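Glutathione S-transferase 1 (Ascaris suum, PDB 4Q5F) conjugates reduced glutathione to a wide range of exogenous and endogenous hydrophobic electrophiles and can also act as a glutathione peroxidase. Local coordinates at residues L26-G29 with A30-F34; A74-A77 with A78-Y82; R81-G84 with R85-L89. All blocks are in the same frame, centred on the assembly; numbering follows the deposited sequence.

How the contacts relate
How contacts between residues three to five apart serve different ends is seen by comparing the three contacts. Contacts 1 and 2 are buried and both reach glutathione, one through a leucine methyl, the other through directed hydrogen bonds at a helix start. Contact 3 is only partly buried and lies farther from the ligand. Contacts 2 and 3 divide helix 76-86 between its beginning and its end and share Arg81 and Tyr82; both touch the second subunit, whereas contact 1, on helix 27-37, does not. Their chemistry follows: a buried ion pair in 26-34, ligand recognition in 74-82, and C-terminal capping with arginines facing the dimer interface in 81-89. Ile33 and Phe34 of contact 1 pack against Leu83 of contact 3.

Contact 1 of 3, residues L26-G29 with A30-F34; sequences LGEG and ARLIF. With GSH (glutathione), chain E.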
loop_
_atom_site.group_PDB
_atom_site.type_symbol
_atom_site.label_atom_id
_atom_site.label_comp_id
_atom_site.label_asym_id
_atom_site.label_seq_id
_atom_site.Cartn_x
_atom_site.Cartn_y
_atom_site.Cartn_z
ATOM N N LEU B 26 4.132 2.615 -13.058
ATOM C CA LEU B 26 4.427 2.873 -11.652
ATOM C C LEU B 26 5.620 3.809 -11.490
ATOM O O LEU B 26 5.723 4.533 -10.500
ATOM C CB LEU B 26 4.716 1.560 -10.919
ATOM C CG LEU B 26 3.574 0.549 -10.809
ATOM C CD1 LEU B 26 4.086 -0.746 -10.198
ATOM C CD2 LEU B 26 2.424 1.110 -9.989
ATOM N N GLY B 27 6.525 3.788 -12.463
ATOM C CA GLY B 27 7.732 4.590 -12.396
ATOM C C GLY B 27 7.457 6.078 -12.496
ATOM O O GLY B 27 8.155 6.889 -11.887
ATOM N N GLU B 28 6.432 6.435 -13.264
ATOM C CA GLU B 28 6.115 7.834 -13.545
ATOM C C GLU B 28 5.855 8.637 -12.276
ATOM O O GLU B 28 6.133 9.835 -12.221
ATOM C CB GLU B 28 4.890 7.923 -14.457
ATOM C CG GLU B 28 4.617 9.315 -15.009
ATOM C CD GLU B 28 5.742 9.828 -15.892
ATOM O OE1 GLU B 28 6.487 8.996 -16.454
ATOM O OE2 GLU B 28 5.880 11.061 -16.022
ATOM N N GLY B 29 5.302 7.973 -11.266
ATOM C CA GLY B 29 5.028 8.614 -9.995
ATOM C C GLY B 29 6.272 9.265 -9.425
ATOM O O GLY B 29 6.256 10.439 -9.060
ATOM N N ALA B 30 7.359 8.501 -9.366
ATOM C CA ALA B 30 8.634 9.010 -8.875
ATOM C C ALA B 30 9.145 10.160 -9.741
ATOM O O ALA B 30 9.581 11.186 -9.222
ATOM C CB ALA B 30 9.660 7.890 -8.830
ATOM N N ARG B 31 9.093 9.980 -11.059
ATOM C CA ARG B 31 9.539 11.006 -11.999
ATOM C C ARG B 31 8.821 12.323 -11.740
ATOM O O ARG B 31 9.450 13.378 -11.661
ATOM C CB ARG B 31 9.277 10.566 -13.440
ATOM C CG ARG B 31 10.043 9.329 -13.875
ATOM C CD ARG B 31 9.634 8.901 -15.272
ATOM N NE ARG B 31 10.310 7.673 -15.692
ATOM C CZ ARG B 31 9.711 6.609 -16.222
ATOM N NH1 ARG B 31 8.397 6.584 -16.420
ATOM N NH2 ARG B 31 10.436 5.553 -16.563
ATOM N N LEU B 32 7.501 12.248 -11.612
ATOM C CA LEU B 32 6.677 13.423 -11.355
ATOM C C LEU B 32 7.098 14.121 -10.065
ATOM O O LEU B 32 7.106 15.349 -9.984
ATOM C CB LEU B 32 5.206 13.019 -11.263
ATOM C CG LEU B 32 4.534 12.679 -12.590
ATOM C CD1 LEU B 32 3.265 11.878 -12.359
ATOM C CD2 LEU B 32 4.225 13.950 -13.362
ATOM N N ILE B 33 7.449 13.331 -9.059
ATOM C CA ILE B 33 7.835 13.877 -7.765
ATOM C C ILE B 33 9.188 14.588 -7.856
ATOM O O ILE B 33 9.394 15.620 -7.219
ATOM C CB ILE B 33 7.861 12.779 -6.680
ATOM C CG1 ILE B 33 6.452 12.220 -6.471
ATOM C CG2 ILE B 33 8.372 13.332 -5.353
ATOM C CD1 ILE B 33 6.403 10.898 -5.732
ATOM N N PHE B 34 10.109 14.037 -8.645
ATOM C CA PHE B 34 11.390 14.697 -8.880
ATOM C C PHE B 34 11.184 16.038 -9.575
ATOM O O PHE B 34 11.692 17.066 -9.127
ATOM C CB PHE B 34 12.307 13.838 -9.752
ATOM C CG PHE B 34 12.959 12.702 -9.023
ATOM C CD1 PHE B 34 13.796 12.939 -7.946
ATOM C CD2 PHE B 34 12.760 11.396 -9.437
ATOM C CE1 PHE B 34 14.406 11.893 -7.281
ATOM C CE2 PHE B 34 13.368 10.345 -8.779
ATOM C CZ PHE B 34 14.192 10.594 -7.698
HETATM N N1 GSH E . 4.052 -3.675 -5.743
HETATM C CA1 GSH E . 5.052 -3.306 -6.679
HETATM C C1 GSH E . 5.261 -1.809 -6.629
HETATM O O11 GSH E . 6.383 -1.315 -6.913
HETATM O O12 GSH E . 4.312 -1.051 -6.302
HETATM C CB1 GSH E . 4.617 -3.717 -8.076
HETATM C CG1 GSH E . 5.781 -3.535 -9.059
HETATM C CD1 GSH E . 5.489 -4.210 -10.407
HETATM O OE1 GSH E . 4.517 -4.925 -10.526
HETATM N N2 GSH E . 6.379 -3.985 -11.521
HETATM C CA2 GSH E . 6.163 -4.591 -12.800
HETATM C C2 GSH E . 7.377 -5.432 -13.164
HETATM O O2 GSH E . 8.451 -5.212 -12.628
HETATM C CB2 GSH E . 5.997 -3.534 -13.857
HETATM S SG2 GSH E . 4.623 -2.498 -13.466
HETATM N N3 GSH E . 7.257 -6.474 -14.160
HETATM C CA3 GSH E . 8.396 -7.278 -14.522
HETATM C C3 GSH E . 8.411 -8.560 -13.691
HETATM O O31 GSH E . 7.645 -8.676 -12.701
HETATM O O32 GSH E . 9.193 -9.496 -14.001
#
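The guanidinium of Arg31 has the carbonyl carbon of Gly27 over one face and the carboxylate of Glu28 at its edge. NH1 of Arg31 donates to OE1 of Glu28 over 3.1 Å in a salt bridge close to the guanidinium plane, although the carboxylate plane is turned 50° from it. Glu28 gets there by a bend at chi2 (63°), while Arg31 runs extended from CG to NE, and the two chains meet at about a right angle. The pair is buried and shared: OE2 of Glu28 turns to Trp209 and Arg213, and Arg31 is gripped by Asp43 and by the carbonyls of Ile23 and Phe21, so its rotation is probably well fixed. One turn on, CD1 of Leu32 lies 3.9 Å from CG of Glu28, and the Leu32 N bond to Glu28 O (2.8 Å) is nearly straight. CG1 of Ile33 comes within 3.1 Å of Gly29 O, which also accepts a hydrogen bond from Ile33 N. At the start of the segment, CD1 of Leu26 touches CG1 of glutathione at 3.5 Å. These residues belong to the N-terminal part of helix 27-37, the crossover helix of a beta-alpha-beta unit in the thioredoxin-like domain, with Leu26 lining the glutathione pocket.

Contact 2 of 3, residues A74-A77 with A78-Y82; sequences AQSA and AIYRY. With GSH (glutathione), chain E.
Tyr80 lays one face of its ring over the Ser76 carbonyl, with Ser76 O 3.1 Å above the ring plane and offset toward the rim. The same oxygen accepts a hydrogen bond from Tyr80 N at 2.7 Å, so it is bonded into the helix and also faces the ring near its rim. The far end of the ring passes alongside the serine side chain, OH of Tyr80 being 3.6 Å from CB of Ser76; the hydroxyl itself is hydrogen-bonded to the Leu26 carbonyl. The Ser76 hydroxyl is given over to the ligand: with chi1 at 59°, OG sits between backbone N and carbonyl carbon and donates to O12 of glutathione over 2.6 Å. Ser76 N donates to O11 of glutathione at 2.8 Å, with an N-H...O angle of 165°. This is the gamma-glutamyl site of the glutathione transferase fold, in which the ligand carboxylate meets the first turn of helix 76-86 and the helix end would add to its stabilisation. Gln75, the N-cap residue, bends at chi2 and offers OE1 to N1 of glutathione at 2.8 Å, while NE2 turns to Asp109 of the second subunit. Ile79 N closes the first turn on Gln75 O at 3.0 Å. Farther along, the Arg81 guanidinium has Ala77 O over one face, NH1 lying 3.7 Å from that oxygen, and pairs with Asp101 of its own chain and Asp101 of the second subunit.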
loop_
_atom_site.group_PDB
_atom_site.type_symbol
_atom_site.label_atom_id
_atom_site.label_comp_id
_atom_site.label_asym_id
_atom_site.label_seq_id
_atom_site.Cartn_x
_atom_site.Cartn_y
_atom_site.Cartn_z
ATOM N N ALA B 74 13.038 -0.702 -3.100
ATOM C CA ALA B 74 12.018 -1.214 -4.011
ATOM C C ALA B 74 10.628 -0.759 -3.576
ATOM O O ALA B 74 10.486 -0.062 -2.571
ATOM C CB ALA B 74 12.085 -2.732 -4.075
ATOM N N GLN B 75 9.615 -1.159 -4.346
ATOM C CA GLN B 75 8.209 -0.845 -4.070
ATOM C C GLN B 75 7.878 0.637 -4.280
ATOM O O GLN B 75 8.320 1.508 -3.530
ATOM C CB GLN B 75 7.793 -1.325 -2.675
ATOM C CG GLN B 75 7.743 -2.844 -2.552
ATOM C CD GLN B 75 6.517 -3.445 -3.216
ATOM O OE1 GLN B 75 5.632 -2.725 -3.676
ATOM N NE2 GLN B 75 6.461 -4.771 -3.268
ATOM N N SER B 76 7.079 0.890 -5.314
ATOM C CA SER B 76 6.747 2.239 -5.776
ATOM C C SER B 76 6.222 3.179 -4.687
ATOM O O SER B 76 6.687 4.313 -4.564
ATOM C CB SER B 76 5.715 2.150 -6.903
ATOM O OG SER B 76 4.536 1.502 -6.460
ATOM N N ALA B 77 5.243 2.722 -3.912
ATOM C CA ALA B 77 4.628 3.573 -2.898
ATOM C C ALA B 77 5.652 3.999 -1.843
ATOM O O ALA B 77 5.632 5.136 -1.370
ATOM C CB ALA B 77 3.449 2.868 -2.248
ATOM N N ALA B 78 6.545 3.084 -1.481
ATOM C CA ALA B 78 7.619 3.405 -0.551
ATOM C C ALA B 78 8.543 4.440 -1.182
ATOM O O ALA B 78 9.073 5.312 -0.496
ATOM C CB ALA B 78 8.396 2.151 -0.181
ATOM N N ILE B 79 8.728 4.337 -2.496
ATOM C CA ILE B 79 9.561 5.285 -3.230
ATOM C C ILE B 79 8.903 6.662 -3.266
ATOM O O ILE B 79 9.564 7.674 -3.035
ATOM C CB ILE B 79 9.846 4.791 -4.670
ATOM C CG1 ILE B 79 10.703 3.525 -4.625
ATOM C CG2 ILE B 79 10.554 5.870 -5.489
ATOM C CD1 ILE B 79 10.819 2.804 -5.953
ATOM N N TYR B 80 7.606 6.699 -3.563
ATOM C CA TYR B 80 6.863 7.954 -3.590
ATOM C C TYR B 80 6.993 8.677 -2.255
ATOM O O TYR B 80 7.305 9.866 -2.205
ATOM C CB TYR B 80 5.376 7.711 -3.858
ATOM C CG TYR B 80 5.043 6.951 -5.124
ATOM C CD1 TYR B 80 5.911 6.932 -6.207
ATOM C CD2 TYR B 80 3.841 6.260 -5.237
ATOM C CE1 TYR B 80 5.595 6.239 -7.363
ATOM C CE2 TYR B 80 3.519 5.566 -6.384
ATOM C CZ TYR B 80 4.397 5.561 -7.444
ATOM O OH TYR B 80 4.074 4.869 -8.586
ATOM N N ARG B 81 6.745 7.942 -1.176
ATOM C CA ARG B 81 6.724 8.513 0.163
ATOM C C ARG B 81 8.107 9.003 0.575
ATOM O O ARG B 81 8.245 10.066 1.185
ATOM C CB ARG B 81 6.218 7.476 1.169
ATOM C CG ARG B 81 6.029 8.025 2.579
ATOM C CD ARG B 81 5.346 7.020 3.498
ATOM N NE ARG B 81 4.107 6.497 2.919
ATOM C CZ ARG B 81 3.980 5.312 2.324
ATOM N NH1 ARG B 81 5.012 4.479 2.223
ATOM N NH2 ARG B 81 2.805 4.949 1.830
ATOM N N TYR B 82 9.128 8.222 0.242
ATOM C CA TYR B 82 10.496 8.586 0.582
ATOM C C TYR B 82 10.881 9.892 -0.105
ATOM O O TYR B 82 11.404 10.807 0.528
ATOM C CB TYR B 82 11.471 7.478 0.183
ATOM C CG TYR B 82 12.914 7.844 0.428
ATOM C CD1 TYR B 82 13.466 7.757 1.699
ATOM C CD2 TYR B 82 13.724 8.287 -0.608
ATOM C CE1 TYR B 82 14.787 8.097 1.930
ATOM C CE2 TYR B 82 15.045 8.630 -0.388
ATOM C CZ TYR B 82 15.570 8.532 0.882
ATOM O OH TYR B 82 16.883 8.871 1.110
HETATM N N1 GSH E . 4.052 -3.675 -5.743
HETATM C CA1 GSH E . 5.052 -3.306 -6.679
HETATM C C1 GSH E . 5.261 -1.809 -6.629
HETATM O O11 GSH E . 6.383 -1.315 -6.913
HETATM O O12 GSH E . 4.312 -1.051 -6.302
HETATM C CB1 GSH E . 4.617 -3.717 -8.076
HETATM C CG1 GSH E . 5.781 -3.535 -9.059
HETATM C CD1 GSH E . 5.489 -4.210 -10.407
HETATM O OE1 GSH E . 4.517 -4.925 -10.526
HETATM N N2 GSH E . 6.379 -3.985 -11.521
HETATM C CA2 GSH E . 6.163 -4.591 -12.800
HETATM C C2 GSH E . 7.377 -5.432 -13.164
HETATM O O2 GSH E . 8.451 -5.212 -12.628
HETATM C CB2 GSH E . 5.997 -3.534 -13.857
HETATM S SG2 GSH E . 4.623 -2.498 -13.466
HETATM N N3 GSH E . 7.257 -6.474 -14.160
HETATM C CA3 GSH E . 8.396 -7.278 -14.522
HETATM C C3 GSH E . 8.411 -8.560 -13.691
HETATM O O31 GSH E . 7.645 -8.676 -12.701
HETATM O O32 GSH E . 9.193 -9.496 -14.001
#

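Contact 3 of 3, residues R81-G84 with R85-L89; sequences RYLG and RQFGL
Tyr82 swings its ring away from its backbone N (chi1 176°), and the first torsion of Gln86 (chi1 -76°), which sets CG opposite the carbonyl carbon, brings that CG over the ring from one side. CG of Gln86 stands 4.1 Å from the centroid of the Tyr82 ring, a CH-pi contact over the face but shifted toward the rim. A bend at chi2 (-64°) then directs the Gln86 amide, whose NE2 donates at 3.2 Å to a water that itself donates to Tyr82 O at 2.9 Å, bridging the amide to the backbone. Arg81 and Arg85 run side by side and point the same way, CG of Arg81 being 3.8 Å from CD of Arg85; Arg85 NH2 forms a salt bridge with Glu97 of the second subunit. The helix then stops in a Schellman motif: Leu89 N reaches back to Gly84 O over 2.7 Å, a weak bond of 3.4 Å joins Gly88 N to Arg85 O, and Gly88 supplies the positive phi of the turn. One face of the Phe87 ring looks onto Leu83 O, which stands 3.2 Å from the ring plane, near the rim. Leu83 packs on Ile33 and Phe34 of helix 27-37 and on Leu66 of strand 65-68, Phe87 abuts Ala37, and Leu89 is tied by backbone hydrogen bonding to Trp167 at the start of helix 167-182.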
loop_
_atom_site.group_PDB
_atom_site.type_symbol
_atom_site.label_atom_id
_atom_site.label_comp_id
_atom_site.label_asym_id
_atom_site.label_seq_id
_atom_site.Cartn_x
_atom_site.Cartn_y
_atom_site.Cartn_z
ATOM N N ARG B 81 6.745 7.942 -1.176
ATOM C CA ARG B 81 6.724 8.513 0.163
ATOM C C ARG B 81 8.107 9.003 0.575
ATOM O O ARG B 81 8.245 10.066 1.185
ATOM C CB ARG B 81 6.218 7.476 1.169
ATOM C CG ARG B 81 6.029 8.025 2.579
ATOM C CD ARG B 81 5.346 7.020 3.498
ATOM N NE ARG B 81 4.107 6.497 2.919
ATOM C CZ ARG B 81 3.980 5.312 2.324
ATOM N NH1 ARG B 81 5.012 4.479 2.223
ATOM N NH2 ARG B 81 2.805 4.949 1.830
ATOM N N TYR B 82 9.128 8.222 0.242
ATOM C CA TYR B 82 10.496 8.586 0.582
ATOM C C TYR B 82 10.881 9.892 -0.105
ATOM O O TYR B 82 11.404 10.807 0.528
ATOM C CB TYR B 82 11.471 7.478 0.183
ATOM C CG TYR B 82 12.914 7.844 0.428
ATOM C CD1 TYR B 82 13.466 7.757 1.699
ATOM C CD2 TYR B 82 13.724 8.287 -0.608
ATOM C CE1 TYR B 82 14.787 8.097 1.930
ATOM C CE2 TYR B 82 15.045 8.630 -0.388
ATOM C CZ TYR B 82 15.570 8.532 0.882
ATOM O OH TYR B 82 16.883 8.871 1.110
ATOM N N LEU B 83 10.615 9.972 -1.404
ATOM C CA LEU B 83 10.875 11.186 -2.165
ATOM C C LEU B 83 10.039 12.346 -1.644
ATOM O O LEU B 83 10.529 13.466 -1.508
ATOM C CB LEU B 83 10.567 10.956 -3.647
ATOM C CG LEU B 83 11.700 10.392 -4.506
ATOM C CD1 LEU B 83 12.479 9.320 -3.775
ATOM C CD2 LEU B 83 11.147 9.838 -5.811
ATOM N N GLY B 84 8.772 12.069 -1.361
ATOM C CA GLY B 84 7.853 13.089 -0.894
ATOM C C GLY B 84 8.327 13.756 0.380
ATOM O O GLY B 84 8.305 14.981 0.494
ATOM N N ARG B 85 8.759 12.943 1.338
ATOM C CA ARG B 85 9.231 13.450 2.620
ATOM C C ARG B 85 10.552 14.194 2.470
ATOM O O ARG B 85 10.770 15.218 3.116
ATOM C CB ARG B 85 9.371 12.299 3.615
ATOM C CG ARG B 85 8.035 11.807 4.135
ATOM C CD ARG B 85 8.100 10.395 4.686
ATOM N NE ARG B 85 8.797 10.328 5.968
ATOM C CZ ARG B 85 8.515 9.458 6.935
ATOM N NH1 ARG B 85 7.537 8.569 6.784
ATOM N NH2 ARG B 85 9.210 9.477 8.066
ATOM N N GLN B 86 11.426 13.678 1.613
ATOM C CA GLN B 86 12.705 14.324 1.345
ATOM C C GLN B 86 12.514 15.717 0.755
ATOM O O GLN B 86 13.312 16.617 1.017
ATOM C CB GLN B 86 13.542 13.475 0.383
ATOM C CG GLN B 86 14.177 12.248 1.017
ATOM C CD GLN B 86 15.190 12.601 2.086
ATOM O OE1 GLN B 86 15.970 13.540 1.934
ATOM N NE2 GLN B 86 15.181 11.849 3.180
ATOM N N PHE B 87 11.454 15.891 -0.033
ATOM C CA PHE B 87 11.253 17.127 -0.790
ATOM C C PHE B 87 10.150 18.017 -0.214
ATOM O O PHE B 87 9.733 18.984 -0.851
ATOM C CB PHE B 87 10.922 16.809 -2.253
ATOM C CG PHE B 87 11.948 15.948 -2.945
ATOM C CD1 PHE B 87 13.223 15.788 -2.420
ATOM C CD2 PHE B 87 11.636 15.307 -4.131
ATOM C CE1 PHE B 87 14.158 14.998 -3.063
ATOM C CE2 PHE B 87 12.568 14.516 -4.777
ATOM C CZ PHE B 87 13.830 14.362 -4.242
ATOM N N GLY B 88 9.676 17.693 0.985
ATOM C CA GLY B 88 8.638 18.483 1.622
ATOM C C GLY B 88 7.329 18.480 0.854
ATOM O O GLY B 88 6.621 19.487 0.816
ATOM N N LEU B 89 7.011 17.344 0.238
ATOM C CA LEU B 89 5.761 17.169 -0.498
ATOM C C LEU B 89 4.938 16.048 0.127
ATOM O O LEU B 89 4.239 15.313 -0.571
ATOM C CB LEU B 89 6.050 16.839 -1.966
ATOM C CG LEU B 89 6.679 17.949 -2.806
ATOM C CD1 LEU B 89 7.186 17.392 -4.125
ATOM C CD2 LEU B 89 5.670 19.059 -3.048
HETATM O O HOH W 1 12.224 10.625 3.307
#